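Local coordinates for protein AimR transcriptional regulator (Bacillus phage phi3T, PDB 5ZVV) that activates transcription of the phage aimX locus as a homodimer, which the arbitrium peptide converts to an inactive monomer, so switching infection from lysis towards lysogeny, at residues A[111-116]-A[145-150]; A[329-334]-A[344-349]; A[196-201]-A[212-217]. One frame throughout, in Å; residues are numbered along the deposited sequence.

Overall arrangement
The three contacts follow one another along an all-helical chain in the order contact 1, contact 3, contact 2, and each joins two helices. Helix 145-161 carries segment 145-150 and also packs against Leu-196 of contact 3; helix 184-203 packs on contact 1 and carries segment 196-201. Their centres lie about 24 Å apart. Contact 2, on helices 324-338 and 341-353, is about 28 Å from contact 3 and about 44 Å from contact 1, centre to centre, on the opposite side of the chain's centre from contact 1. Such serial packing fits a TPR-like superhelix. Of the three, contact 2 alone is reached by the second subunit of the dimer, the active form.

Contact 1 of 3, residues A[111-116]-A[145-150]; sequences QEWGKV and AEMLFF
The indole of Trp-113 has one face filled by Met-147, here a selenomethionine. Its methyl CE sits over the middle of the six-membered ring, 3.3 Å from the centroid and 2° off the normal, a tight CH-pi contact. Its SE lies over the five-membered ring, 4.1 Å from that centroid, making a Met-aromatic contact. Bends at chi2 and chi3 (94°) fold the chain so that CG, SE and CE all meet the same face; the flexible, polarisable side chain of methionine, here with selenium in place of sulfur, suits a broad indole. Glu-146 meets the six-membered ring obliquely, with CB 3.5 Å from Trp-113 CZ2. Trp-113 NE1 donates to a water 2.8 Å away, and the same water donates to Glu-146 OE1, so the buried indole N-H is satisfied.

The Phe-150 ring receives Val-116 CG1 at its edge, in the ring plane, 3.9 Å from CD2. Val-116 also touches SE, its short branched side chain fitting between the two helices. The extended Glu-112 chain runs alongside Met-147, pointing the other way, with OE2 3.3 Å from Met-147 CB. That carboxylate is held by Ser-144 OG and the backbone N of Lys-143, at the start of helix 145-161, where the helix end would probably favour its negative charge.

The two segments run nearly parallel, 9° apart with axes 10.2 Å from each other. Helix 130-139 separates them in sequence, consistent with successive helical hairpins of a TPR-like fold. Helix 184-203 adds Ile-185 against Trp-113 and Phe-189 against Met-147, while helix 77-88 brings Arg-80 and Val-83 to the indole.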
loop_
_atom_site.group_PDB
_atom_site.type_symbol
_atom_site.label_atom_id
_atom_site.label_comp_id
_atom_site.label_asym_id
_atom_site.label_seq_id
_atom_site.Cartn_x
_atom_site.Cartn_y
_atom_site.Cartn_z
ATOM N N GLN A 111 -28.889 -9.377 10.632
ATOM C CA GLN A 111 -27.687 -9.993 11.189
ATOM C C GLN A 111 -26.460 -9.651 10.357
ATOM O O GLN A 111 -25.381 -9.392 10.903
ATOM C CB GLN A 111 -27.857 -11.510 11.269
ATOM C CG GLN A 111 -28.954 -11.981 12.196
ATOM C CD GLN A 111 -29.090 -13.492 12.198
ATOM O OE1 GLN A 111 -28.256 -14.202 11.633
ATOM N NE2 GLN A 111 -30.146 -13.991 12.833
ATOM N N GLU A 112 -26.609 -9.646 9.033
ATOM C CA GLU A 112 -25.495 -9.337 8.146
ATOM C C GLU A 112 -25.022 -7.902 8.341
ATOM O O GLU A 112 -23.817 -7.643 8.469
ATOM C CB GLU A 112 -25.926 -9.592 6.702
ATOM C CG GLU A 112 -25.034 -9.007 5.635
ATOM C CD GLU A 112 -25.561 -9.305 4.248
ATOM O OE1 GLU A 112 -26.078 -10.424 4.044
ATOM O OE2 GLU A 112 -25.482 -8.420 3.372
ATOM N N TRP A 113 -25.962 -6.952 8.370
ATOM C CA TRP A 113 -25.610 -5.565 8.659
ATOM C C TRP A 113 -24.917 -5.446 10.009
ATOM O O TRP A 113 -23.918 -4.731 10.145
ATOM C CB TRP A 113 -26.860 -4.688 8.635
ATOM C CG TRP A 113 -27.305 -4.289 7.266
ATOM C CD1 TRP A 113 -27.703 -5.117 6.257
ATOM C CD2 TRP A 113 -27.422 -2.953 6.761
ATOM N NE1 TRP A 113 -28.051 -4.380 5.150
ATOM C CE2 TRP A 113 -27.888 -3.049 5.434
ATOM C CE3 TRP A 113 -27.172 -1.685 7.301
ATOM C CZ2 TRP A 113 -28.112 -1.925 4.638
ATOM C CZ3 TRP A 113 -27.398 -0.571 6.511
ATOM C CH2 TRP A 113 -27.862 -0.698 5.191
ATOM N N GLY A 114 -25.438 -6.144 11.019
ATOM C CA GLY A 114 -24.841 -6.069 12.340
ATOM C C GLY A 114 -23.425 -6.604 12.368
ATOM O O GLY A 114 -22.558 -6.056 13.051
ATOM N N LYS A 115 -23.168 -7.677 11.619
ATOM C CA LYS A 115 -21.831 -8.259 11.603
ATOM C C LYS A 115 -20.855 -7.377 10.837
ATOM O O LYS A 115 -19.705 -7.205 11.258
ATOM C CB LYS A 115 -21.882 -9.667 11.010
ATOM C CG LYS A 115 -22.503 -10.691 11.950
ATOM C CD LYS A 115 -23.275 -11.768 11.201
ATOM C CE LYS A 115 -22.366 -12.646 10.365
ATOM N NZ LYS A 115 -23.140 -13.676 9.616
ATOM N N VAL A 116 -21.297 -6.797 9.718
ATOM C CA VAL A 116 -20.411 -5.941 8.935
ATOM C C VAL A 116 -20.081 -4.668 9.705
ATOM O O VAL A 116 -18.919 -4.253 9.778
ATOM C CB VAL A 116 -21.030 -5.630 7.562
ATOM C CG1 VAL A 116 -20.176 -4.620 6.811
ATOM C CG2 VAL A 116 -21.171 -6.906 6.750
ATOM N N ALA A 145 -26.629 -5.983 -1.493
ATOM C CA ALA A 145 -25.740 -5.075 -2.210
ATOM C C ALA A 145 -25.107 -4.065 -1.258
ATOM O O ALA A 145 -23.882 -3.887 -1.247
ATOM C CB ALA A 145 -26.510 -4.365 -3.322
ATOM N N GLU A 146 -25.934 -3.416 -0.431
ATOM C CA GLU A 146 -25.453 -2.392 0.493
ATOM C C GLU A 146 -24.237 -2.872 1.276
ATOM O O GLU A 146 -23.178 -2.236 1.261
ATOM C CB GLU A 146 -26.576 -1.979 1.448
ATOM C CG GLU A 146 -27.718 -1.216 0.793
ATOM C CD GLU A 146 -28.739 -2.126 0.141
ATOM O OE1 GLU A 146 -28.660 -3.356 0.342
ATOM O OE2 GLU A 146 -29.624 -1.608 -0.574
HETATM N N MSE A 147 -24.364 -4.009 1.946
HETATM C CA MSE A 147 -23.259 -4.499 2.754
HETATM C C MSE A 147 -22.103 -4.956 1.876
HETATM O O MSE A 147 -20.942 -4.725 2.225
HETATM C CB MSE A 147 -23.724 -5.611 3.690
HETATM C CG MSE A 147 -24.487 -5.081 4.907
HETATM SE SE MSE A 147 -23.602 -3.566 5.798
HETATM C CE MSE A 147 -24.512 -2.065 4.922
ATOM N N LEU A 148 -22.417 -5.556 0.721
ATOM C CA LEU A 148 -21.368 -5.844 -0.252
ATOM C C LEU A 148 -20.582 -4.582 -0.570
ATOM O O LEU A 148 -19.356 -4.619 -0.723
ATOM C CB LEU A 148 -21.965 -6.437 -1.530
ATOM C CG LEU A 148 -22.339 -7.921 -1.521
ATOM C CD1 LEU A 148 -23.079 -8.286 -2.804
ATOM C CD2 LEU A 148 -21.102 -8.788 -1.343
ATOM N N PHE A 149 -21.278 -3.446 -0.641
ATOM C CA PHE A 149 -20.601 -2.167 -0.792
ATOM C C PHE A 149 -19.821 -1.818 0.471
ATOM O O PHE A 149 -18.611 -1.563 0.417
ATOM C CB PHE A 149 -21.629 -1.082 -1.124
ATOM C CG PHE A 149 -21.032 0.258 -1.453
ATOM C CD1 PHE A 149 -20.691 1.150 -0.448
ATOM C CD2 PHE A 149 -20.839 0.639 -2.769
ATOM C CE1 PHE A 149 -20.151 2.385 -0.750
ATOM C CE2 PHE A 149 -20.302 1.875 -3.078
ATOM C CZ PHE A 149 -19.956 2.748 -2.063
ATOM N N PHE A 150 -20.493 -1.846 1.627
ATOM C CA PHE A 150 -19.902 -1.261 2.826
ATOM C C PHE A 150 -18.758 -2.106 3.364
ATOM O O PHE A 150 -17.793 -1.559 3.911
ATOM C CB PHE A 150 -20.965 -1.056 3.906
ATOM C CG PHE A 150 -20.496 -0.214 5.059
ATOM C CD1 PHE A 150 -20.364 1.159 4.921
ATOM C CD2 PHE A 150 -20.178 -0.794 6.276
ATOM C CE1 PHE A 150 -19.928 1.937 5.975
ATOM C CE2 PHE A 150 -19.744 -0.022 7.336
ATOM C CZ PHE A 150 -19.616 1.348 7.184
HETATM O O HOH W 1 -29.938 -4.392 3.054
#

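Contact 2 of 3, residues A[329-334]-A[344-349]; sequences FYYYYK and YYKSIR
Helices 324-338 and 341-353 form an antiparallel helical hairpin, and residues 329-334 and 344-349 are where its two arms pack. Their axes run at 167° and approach to 7.6 Å, a close spacing permitted by the small Ser-347 facing Tyr-331 and Tyr-332. Tyr-331 CB lies 3.6 Å from Ser-347 N, and Ser-347 CB is equally near Tyr-332 N, so here side-chain carbons rest directly on the partner's backbone. With OG opposite the backbone N about the CA-CB bond (chi1 166°), the serine hydroxyl crosses to the facing arm and hydrogen-bonds Gly-328 O, so a small polar residue both permits the approach and ties the two helices.

Such a hairpin is the building unit of TPR-like folds, and the family of this protein belongs to the TPR clan. Aromatic rings fill the grooves beside the serine. The Tyr-331 ring lies between Lys-346 and Tyr-330: Lys-346 CB stands over one face, 4.2 Å from the centroid and 25° off the normal, while Tyr-330 CD2 is centred over the opposite face. Farther out, Lys-346 CE follows the ring to within 3.8 Å of Tyr-331 CE1. The aliphatic part of the lysine thus covers that face of the ring, and bends late in its chain turn NZ away to Thr-342 OG1.

On the other flank Tyr-332 and Tyr-344 approach at a slant, with CD1 of Tyr-332 3.8 Å from CE1 of Tyr-344. Tyr-344 CE1 also comes to 3.6 Å from Tyr-332 O. Beyond this flank Tyr-344 touches Gln-366 of helix 361-369. On a further side Tyr-345, Ile-348 and Arg-349 pack on Leu-379 of the second subunit.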
loop_
_atom_site.group_PDB
_atom_site.type_symbol
_atom_site.label_atom_id
_atom_site.label_comp_id
_atom_site.label_asym_id
_atom_site.label_seq_id
_atom_site.Cartn_x
_atom_site.Cartn_y
_atom_site.Cartn_z
ATOM N N PHE A 329 6.189 19.022 10.562
ATOM C CA PHE A 329 5.868 20.315 11.169
ATOM C C PHE A 329 6.874 20.682 12.257
ATOM O O PHE A 329 7.341 21.828 12.323
ATOM C CB PHE A 329 4.450 20.300 11.736
ATOM C CG PHE A 329 3.381 20.278 10.686
ATOM C CD1 PHE A 329 3.020 21.441 10.026
ATOM C CD2 PHE A 329 2.737 19.097 10.357
ATOM C CE1 PHE A 329 2.036 21.426 9.058
ATOM C CE2 PHE A 329 1.753 19.075 9.385
ATOM C CZ PHE A 329 1.401 20.241 8.736
ATOM N N TYR A 330 7.233 19.712 13.101
ATOM C CA TYR A 330 8.117 19.962 14.238
ATOM C C TYR A 330 9.450 20.542 13.785
ATOM O O TYR A 330 9.894 21.582 14.288
ATOM C CB TYR A 330 8.322 18.658 15.016
ATOM C CG TYR A 330 9.368 18.708 16.110
ATOM C CD1 TYR A 330 9.049 19.149 17.388
ATOM C CD2 TYR A 330 10.669 18.285 15.870
ATOM C CE1 TYR A 330 10.001 19.186 18.390
ATOM C CE2 TYR A 330 11.629 18.319 16.865
ATOM C CZ TYR A 330 11.292 18.769 18.123
ATOM O OH TYR A 330 12.249 18.801 19.112
ATOM N N TYR A 331 10.104 19.883 12.826
ATOM C CA TYR A 331 11.366 20.408 12.325
ATOM C C TYR A 331 11.178 21.673 11.498
ATOM O O TYR A 331 12.126 22.457 11.374
ATOM C CB TYR A 331 12.085 19.347 11.491
ATOM C CG TYR A 331 12.507 18.127 12.281
ATOM C CD1 TYR A 331 13.726 18.097 12.948
ATOM C CD2 TYR A 331 11.687 17.012 12.359
ATOM C CE1 TYR A 331 14.115 16.985 13.671
ATOM C CE2 TYR A 331 12.068 15.894 13.080
ATOM C CZ TYR A 331 13.282 15.887 13.733
ATOM O OH TYR A 331 13.668 14.778 14.452
ATOM N N TYR A 332 9.983 21.907 10.943
ATOM C CA TYR A 332 9.729 23.205 10.324
ATOM C C TYR A 332 9.790 24.325 11.360
ATOM O O TYR A 332 10.404 25.372 11.124
ATOM C CB TYR A 332 8.379 23.207 9.605
ATOM C CG TYR A 332 7.988 24.569 9.073
ATOM C CD1 TYR A 332 8.707 25.167 8.046
ATOM C CD2 TYR A 332 6.903 25.258 9.600
ATOM C CE1 TYR A 332 8.358 26.412 7.560
ATOM C CE2 TYR A 332 6.546 26.505 9.116
ATOM C CZ TYR A 332 7.277 27.076 8.098
ATOM O OH TYR A 332 6.927 28.315 7.613
ATOM N N TYR A 333 9.167 24.118 12.523
ATOM C CA TYR A 333 9.204 25.138 13.572
ATOM C C TYR A 333 10.605 25.284 14.157
ATOM O O TYR A 333 11.069 26.408 14.408
ATOM C CB TYR A 333 8.196 24.797 14.666
ATOM C CG TYR A 333 6.790 24.621 14.147
ATOM C CD1 TYR A 333 6.241 25.529 13.252
ATOM C CD2 TYR A 333 6.016 23.535 14.537
ATOM C CE1 TYR A 333 4.957 25.369 12.770
ATOM C CE2 TYR A 333 4.731 23.367 14.061
ATOM C CZ TYR A 333 4.209 24.288 13.176
ATOM O OH TYR A 333 2.932 24.120 12.701
ATOM N N LYS A 334 11.289 24.160 14.388
ATOM C CA LYS A 334 12.680 24.221 14.826
ATOM C C LYS A 334 13.525 25.016 13.839
ATOM O O LYS A 334 14.432 25.750 14.243
ATOM C CB LYS A 334 13.247 22.813 14.998
ATOM C CG LYS A 334 12.549 21.981 16.058
ATOM C CD LYS A 334 13.100 22.261 17.441
ATOM C CE LYS A 334 14.527 21.756 17.572
ATOM N NZ LYS A 334 15.056 21.961 18.946
ATOM N N TYR A 344 15.077 22.474 8.063
ATOM C CA TYR A 344 14.154 22.436 6.933
ATOM C C TYR A 344 14.373 21.194 6.077
ATOM O O TYR A 344 13.410 20.646 5.526
ATOM C CB TYR A 344 14.301 23.708 6.099
ATOM C CG TYR A 344 13.946 24.966 6.860
ATOM C CD1 TYR A 344 12.720 25.091 7.503
ATOM C CD2 TYR A 344 14.843 26.024 6.952
ATOM C CE1 TYR A 344 12.391 26.238 8.204
ATOM C CE2 TYR A 344 14.524 27.176 7.651
ATOM C CZ TYR A 344 13.298 27.275 8.278
ATOM O OH TYR A 344 12.974 28.420 8.972
ATOM N N TYR A 345 15.620 20.728 5.966
ATOM C CA TYR A 345 15.887 19.477 5.260
ATOM C C TYR A 345 15.207 18.305 5.956
ATOM O O TYR A 345 14.568 17.466 5.309
ATOM C CB TYR A 345 17.395 19.240 5.159
ATOM C CG TYR A 345 18.161 20.324 4.427
ATOM C CD1 TYR A 345 17.532 21.140 3.493
ATOM C CD2 TYR A 345 19.514 20.528 4.669
ATOM C CE1 TYR A 345 18.229 22.130 2.823
ATOM C CE2 TYR A 345 20.218 21.516 4.006
ATOM C CZ TYR A 345 19.570 22.312 3.084
ATOM O OH TYR A 345 20.267 23.295 2.421
ATOM N N LYS A 346 15.330 18.233 7.285
ATOM C CA LYS A 346 14.694 17.150 8.028
ATOM C C LYS A 346 13.176 17.242 7.945
ATOM O O LYS A 346 12.493 16.219 7.804
ATOM C CB LYS A 346 15.162 17.166 9.484
ATOM C CG LYS A 346 16.644 16.852 9.658
ATOM C CD LYS A 346 16.973 16.419 11.081
ATOM C CE LYS A 346 17.439 17.582 11.939
ATOM N NZ LYS A 346 18.761 18.100 11.494
ATOM N N SER A 347 12.632 18.459 8.030
ATOM C CA SER A 347 11.201 18.654 7.820
ATOM C C SER A 347 10.768 18.092 6.471
ATOM O O SER A 347 9.755 17.387 6.372
ATOM C CB SER A 347 10.857 20.141 7.923
ATOM O OG SER A 347 9.559 20.400 7.413
ATOM N N ILE A 348 11.538 18.387 5.420
ATOM C CA ILE A 348 11.231 17.857 4.095
ATOM C C ILE A 348 11.258 16.336 4.108
ATOM O O ILE A 348 10.368 15.681 3.552
ATOM C CB ILE A 348 12.207 18.429 3.049
ATOM C CG1 ILE A 348 11.947 19.919 2.833
ATOM C CG2 ILE A 348 12.088 17.672 1.730
ATOM C CD1 ILE A 348 12.990 20.600 1.987
ATOM N N ARG A 349 12.270 15.748 4.753
ATOM C CA ARG A 349 12.383 14.292 4.762
ATOM C C ARG A 349 11.201 13.647 5.476
ATOM O O ARG A 349 10.733 12.575 5.074
ATOM C CB ARG A 349 13.701 13.868 5.409
ATOM C CG ARG A 349 14.921 14.197 4.565
ATOM C CD ARG A 349 16.217 13.782 5.245
ATOM N NE ARG A 349 17.380 14.160 4.445
ATOM C CZ ARG A 349 17.908 13.401 3.489
ATOM N NH1 ARG A 349 17.379 12.216 3.211
ATOM N NH2 ARG A 349 18.965 13.827 2.810
#

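Contact 3 of 3, residues A[196-201]-A[212-217]; sequences LEANIS and QHSNRA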
loop_
_atom_site.group_PDB
_atom_site.type_symbol
_atom_site.label_atom_id
_atom_site.label_comp_id
_atom_site.label_asym_id
_atom_site.label_seq_id
_atom_site.Cartn_x
_atom_site.Cartn_y
_atom_site.Cartn_z
ATOM N N LEU A 196 -13.854 10.730 1.804
ATOM C CA LEU A 196 -12.620 9.954 1.720
ATOM C C LEU A 196 -11.788 10.370 0.509
ATOM O O LEU A 196 -10.583 10.634 0.625
ATOM C CB LEU A 196 -12.946 8.460 1.683
ATOM C CG LEU A 196 -13.397 7.921 3.045
ATOM C CD1 LEU A 196 -13.927 6.500 2.947
ATOM C CD2 LEU A 196 -12.247 7.994 4.042
ATOM N N GLU A 197 -12.423 10.454 -0.664
ATOM C CA GLU A 197 -11.700 10.869 -1.860
ATOM C C GLU A 197 -11.265 12.325 -1.783
ATOM O O GLU A 197 -10.247 12.694 -2.377
ATOM C CB GLU A 197 -12.559 10.633 -3.098
ATOM C CG GLU A 197 -12.756 9.166 -3.417
ATOM C CD GLU A 197 -13.700 8.946 -4.574
ATOM O OE1 GLU A 197 -14.574 9.811 -4.802
ATOM O OE2 GLU A 197 -13.566 7.908 -5.256
ATOM N N ALA A 198 -12.014 13.165 -1.062
ATOM C CA ALA A 198 -11.589 14.548 -0.877
ATOM C C ALA A 198 -10.266 14.616 -0.126
ATOM O O ALA A 198 -9.356 15.360 -0.517
ATOM C CB ALA A 198 -12.667 15.341 -0.137
ATOM N N ASN A 199 -10.137 13.841 0.953
ATOM C CA ASN A 199 -8.875 13.841 1.689
ATOM C C ASN A 199 -7.759 13.188 0.878
ATOM O O ASN A 199 -6.602 13.628 0.941
ATOM C CB ASN A 199 -9.054 13.149 3.039
ATOM C CG ASN A 199 -9.891 13.967 4.004
ATOM O OD1 ASN A 199 -9.897 15.199 3.953
ATOM N ND2 ASN A 199 -10.605 13.283 4.890
ATOM N N ILE A 200 -8.084 12.147 0.105
ATOM C CA ILE A 200 -7.099 11.573 -0.810
ATOM C C ILE A 200 -6.565 12.645 -1.752
ATOM O O ILE A 200 -5.350 12.785 -1.944
ATOM C CB ILE A 200 -7.705 10.399 -1.598
ATOM C CG1 ILE A 200 -7.993 9.212 -0.679
ATOM C CG2 ILE A 200 -6.775 9.986 -2.728
ATOM C CD1 ILE A 200 -8.657 8.054 -1.392
ATOM N N SER A 201 -7.470 13.426 -2.345
ATOM C CA SER A 201 -7.063 14.432 -3.319
ATOM C C SER A 201 -6.243 15.533 -2.667
ATOM O O SER A 201 -5.245 15.987 -3.238
ATOM C CB SER A 201 -8.293 15.016 -4.011
ATOM O OG SER A 201 -9.022 13.996 -4.672
ATOM N N GLN A 212 -13.856 19.677 -5.264
ATOM C CA GLN A 212 -14.986 19.041 -5.937
ATOM C C GLN A 212 -15.648 18.011 -5.034
ATOM O O GLN A 212 -16.872 18.027 -4.843
ATOM C CB GLN A 212 -14.523 18.380 -7.235
ATOM C CG GLN A 212 -14.281 19.327 -8.391
ATOM C CD GLN A 212 -13.777 18.602 -9.627
ATOM O OE1 GLN A 212 -13.002 17.648 -9.529
ATOM N NE2 GLN A 212 -14.223 19.044 -10.799
ATOM N N HIS A 213 -14.848 17.102 -4.469
ATOM C CA HIS A 213 -15.410 16.065 -3.608
ATOM C C HIS A 213 -16.039 16.666 -2.355
ATOM O O HIS A 213 -17.105 16.218 -1.915
ATOM C CB HIS A 213 -14.332 15.045 -3.240
ATOM C CG HIS A 213 -13.832 14.245 -4.403
ATOM N ND1 HIS A 213 -14.644 13.399 -5.127
ATOM C CD2 HIS A 213 -12.602 14.156 -4.962
ATOM C CE1 HIS A 213 -13.936 12.825 -6.085
ATOM N NE2 HIS A 213 -12.694 13.268 -6.006
ATOM N N SER A 214 -15.396 17.680 -1.768
ATOM C CA SER A 214 -15.938 18.299 -0.559
ATOM C C SER A 214 -17.280 18.962 -0.841
ATOM O O SER A 214 -18.257 18.765 -0.106
ATOM C CB SER A 214 -14.947 19.321 0.005
ATOM O OG SER A 214 -13.708 18.725 0.348
ATOM N N ASN A 215 -17.344 19.751 -1.916
ATOM C CA ASN A 215 -18.587 20.419 -2.277
ATOM C C ASN A 215 -19.681 19.412 -2.593
ATOM O O ASN A 215 -20.845 19.619 -2.237
ATOM C CB ASN A 215 -18.353 21.353 -3.464
ATOM C CG ASN A 215 -17.745 22.677 -3.052
ATOM O OD1 ASN A 215 -18.138 23.268 -2.044
ATOM N ND2 ASN A 215 -16.781 23.152 -3.829
ATOM N N ARG A 216 -19.328 18.309 -3.255
ATOM C CA ARG A 216 -20.338 17.297 -3.544
ATOM C C ARG A 216 -20.852 16.653 -2.259
ATOM O O ARG A 216 -22.058 16.397 -2.122
ATOM C CB ARG A 216 -19.775 16.244 -4.497
ATOM C CG ARG A 216 -20.853 15.375 -5.097
ATOM C CD ARG A 216 -20.401 14.611 -6.321
ATOM N NE ARG A 216 -21.503 13.799 -6.828
ATOM C CZ ARG A 216 -21.704 12.525 -6.504
ATOM N NH1 ARG A 216 -22.744 11.872 -6.998
ATOM N NH2 ARG A 216 -20.860 11.901 -5.694
ATOM N N ALA A 217 -19.954 16.399 -1.302
ATOM C CA ALA A 217 -20.383 15.884 -0.007
ATOM C C ALA A 217 -21.344 16.849 0.674
ATOM O O ALA A 217 -22.372 16.428 1.217
ATOM C CB ALA A 217 -19.169 15.617 0.883
#
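His-213 lays one face of its imidazole over Glu-197, whose CB stands above the ring centre, 3.8 Å from the centroid and 3° off the normal. This CH-pi contact lies within an antiparallel helical hairpin made by helices 184-203 and 207-220, consistent with the TPR clan to which the family belongs. The two segments run at 159° to each other with axes 8.2 Å apart, and histidine suits the seam because its flat ring can slip between the arms while CB still reaches the partner's backbone.

Close to the backbones, Ala-198 offers only a methyl, and that permits the near approach: its CB lies 3.5 Å from His-213 CB. The same methyl touches the oxygen of Ser-214, with Ala-198 CB 3.6 Å from Ser-214 OG. Small residues on both sides thus keep the helices near each other, and the serine hydroxyl has its polar need met within its own helix by the carbonyl oxygen of Ala-210.

Beyond CB, the glutamate chain is extended and carries its carboxylate past the imidazole, the two planes 54° apart. Glu-197 OE1 ends 3.3 Å from His-213 CE1, hanging over the rim of the ring on the same face as the glutamate CB. The other oxygen, OE2, hydrogen-bonds a bound glycerol, probably from the crystallisation liquor, and the side chain of Glu-197 also rests on Ser-172 of helix 165-173. Thr-233 and Ile-234 of helix 224-237 pack on Ser-214. At the ring's edge, close to its plane, Ser-201 OG lies 3.6 Å from His-213 CD2.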